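Local coordinates for putative mRNA export protein (Chaetomium thermophilum, PDB 4WP2) that probably takes part in exporting mRNA from the nucleus to the cytoplasm, this chain being the C-terminal UBA-type domain of the Mex67 export factor, at residues I10-R15 with W34-A39. Numbering follows the deposited sequence.
Sequences IAEVSR and WNLELA
Val13 and Leu36 make the tightest apolar contact, CG2 of Val13 resting 3.5 Å from CD1 of Leu36 as the two side chains run antiparallel alongside each other. With CG anti to the backbone N (chi1 -178°), the side chain of Leu36 extends to the first helix, and its two methyls meet different partners. CD2, the other methyl, lies 4.0 Å from CG of Glu12, the two chains set roughly perpendicular. CB of Ala39, about one turn further along, lies 4.4 Å from the same CG2 of Val13. Beyond them, Ile10 brings CG1 to the edge of the Trp34 indole, near the ring plane and 4.0 Å from CZ3, while Lys6 and Leu9 also touch that ring. Helices 2-17 and 36-46, the first and last of the three-helix UBA fold, pack together here, and Leu28 of the intervening loop touches both Val13 and Ala39. Among the polar groups, Glu12 bends at chi2 (65°), turning its carboxylate to Arg15, which grips it side-on: NE bonds almost straight to OE1, which lies in the guanidinium plane but is met from above the carboxylate plane, and NH2 closes a salt bridge to OE2 on its syn side at 2.6 Å. An alanine here would probably leave the Arg15 guanidinium without this carboxylate and take away the CG methylene that packs on CD2 of Leu36. Asn35 N-caps helix 36-46, its OD1 accepting from Leu38 N at 3.0 Å.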
loop_
_atom_site.group_PDB
_atom_site.type_symbol
_atom_site.label_atom_id
_atom_site.label_comp_id
_atom_site.label_asym_id
_atom_site.label_seq_id
_atom_site.Cartn_x
_atom_site.Cartn_y
_atom_site.Cartn_z
ATOM N N ILE A 10 -7.530 25.302 27.415
ATOM C CA ILE A 10 -7.460 24.987 28.841
ATOM C C ILE A 10 -6.030 24.615 29.235
ATOM O O ILE A 10 -5.507 25.079 30.258
ATOM C CB ILE A 10 -8.410 23.812 29.228
ATOM C CG1 ILE A 10 -9.881 24.215 29.065
ATOM C CG2 ILE A 10 -8.161 23.356 30.670
ATOM C CD1 ILE A 10 -10.859 23.042 29.190
ATOM N N ALA A 11 -5.402 23.771 28.419
ATOM C CA ALA A 11 -4.052 23.307 28.696
ATOM C C ALA A 11 -3.083 24.478 28.745
ATOM O O ALA A 11 -2.187 24.507 29.592
ATOM C CB ALA A 11 -3.602 22.292 27.638
ATOM N N GLU A 12 -3.276 25.455 27.862
ATOM C CA GLU A 12 -2.381 26.603 27.821
ATOM C C GLU A 12 -2.555 27.495 29.045
ATOM O O GLU A 12 -1.569 27.984 29.604
ATOM C CB GLU A 12 -2.593 27.422 26.550
ATOM C CG GLU A 12 -1.632 28.589 26.433
ATOM C CD GLU A 12 -0.179 28.159 26.289
ATOM O OE1 GLU A 12 0.098 26.950 26.133
ATOM O OE2 GLU A 12 0.697 29.039 26.381
ATOM N N VAL A 13 -3.799 27.723 29.451
ATOM C CA VAL A 13 -4.063 28.519 30.645
ATOM C C VAL A 13 -3.450 27.832 31.867
ATOM O O VAL A 13 -2.857 28.489 32.713
ATOM C CB VAL A 13 -5.574 28.748 30.857
ATOM C CG1 VAL A 13 -5.866 29.317 32.239
ATOM C CG2 VAL A 13 -6.125 29.683 29.783
ATOM N N SER A 14 -3.587 26.512 31.939
ATOM C CA SER A 14 -3.031 25.734 33.042
ATOM C C SER A 14 -1.511 25.870 33.083
ATOM O O SER A 14 -0.925 26.052 34.147
ATOM C CB SER A 14 -3.435 24.265 32.915
ATOM O OG SER A 14 -2.856 23.475 33.941
ATOM N N ARG A 15 -0.882 25.774 31.913
ATOM C CA ARG A 15 0.565 25.885 31.807
ATOM C C ARG A 15 1.049 27.251 32.288
ATOM O O ARG A 15 2.064 27.351 32.983
ATOM C CB ARG A 15 1.016 25.646 30.358
ATOM C CG ARG A 15 2.520 25.606 30.185
ATOM C CD ARG A 15 2.921 25.426 28.731
ATOM N NE ARG A 15 2.668 26.624 27.932
ATOM C CZ ARG A 15 3.416 27.723 27.980
ATOM N NH1 ARG A 15 4.453 27.791 28.805
ATOM N NH2 ARG A 15 3.120 28.763 27.212
ATOM N N TRP A 34 -13.572 32.320 25.698
ATOM C CA TRP A 34 -12.460 31.481 25.235
ATOM C C TRP A 34 -11.339 32.263 24.549
ATOM O O TRP A 34 -10.457 31.679 23.925
ATOM C CB TRP A 34 -12.990 30.384 24.311
ATOM C CG TRP A 34 -13.879 29.447 25.045
ATOM C CD1 TRP A 34 -15.226 29.551 25.200
ATOM C CD2 TRP A 34 -13.485 28.264 25.744
ATOM N NE1 TRP A 34 -15.698 28.502 25.946
ATOM C CE2 TRP A 34 -14.645 27.701 26.301
ATOM C CE3 TRP A 34 -12.257 27.629 25.958
ATOM C CZ2 TRP A 34 -14.621 26.527 27.055
ATOM C CZ3 TRP A 34 -12.233 26.465 26.707
ATOM C CH2 TRP A 34 -13.405 25.926 27.242
ATOM N N ASN A 35 -11.336 33.576 24.746
ATOM C CA ASN A 35 -10.226 34.417 24.324
ATOM C C ASN A 35 -9.079 34.204 25.309
ATOM O O ASN A 35 -9.217 34.517 26.496
ATOM C CB ASN A 35 -10.633 35.888 24.320
ATOM C CG ASN A 35 -9.548 36.803 23.777
ATOM O OD1 ASN A 35 -8.476 36.927 24.360
ATOM N ND2 ASN A 35 -9.882 37.550 22.733
ATOM N N LEU A 36 -7.948 33.691 24.835
ATOM C CA LEU A 36 -6.857 33.343 25.742
ATOM C C LEU A 36 -6.348 34.536 26.532
ATOM O O LEU A 36 -6.084 34.436 27.732
ATOM C CB LEU A 36 -5.679 32.730 24.980
ATOM C CG LEU A 36 -4.516 32.310 25.889
ATOM C CD1 LEU A 36 -4.930 31.172 26.820
ATOM C CD2 LEU A 36 -3.284 31.933 25.080
ATOM N N GLU A 37 -6.161 35.658 25.852
ATOM C CA GLU A 37 -5.614 36.834 26.506
ATOM C C GLU A 37 -6.559 37.363 27.586
ATOM O O GLU A 37 -6.121 37.737 28.665
ATOM C CB GLU A 37 -5.299 37.924 25.484
ATOM C CG GLU A 37 -4.082 37.606 24.623
ATOM C CD GLU A 37 -2.816 37.391 25.445
ATOM O OE1 GLU A 37 -2.516 38.227 26.326
ATOM O OE2 GLU A 37 -2.122 36.377 25.212
ATOM N N LEU A 38 -7.854 37.386 27.295
ATOM C CA LEU A 38 -8.829 37.891 28.257
ATOM C C LEU A 38 -8.931 36.955 29.467
ATOM O O LEU A 38 -9.148 37.402 30.592
ATOM C CB LEU A 38 -10.196 38.052 27.601
ATOM C CG LEU A 38 -10.347 39.198 26.598
ATOM C CD1 LEU A 38 -11.749 39.186 26.020
ATOM C CD2 LEU A 38 -10.014 40.551 27.196
ATOM N N ALA A 39 -8.776 35.655 29.229
ATOM C CA ALA A 39 -8.771 34.675 30.307
ATOM C C ALA A 39 -7.591 34.908 31.257
ATOM O O ALA A 39 -7.752 34.916 32.484
ATOM C CB ALA A 39 -8.728 33.250 29.728
#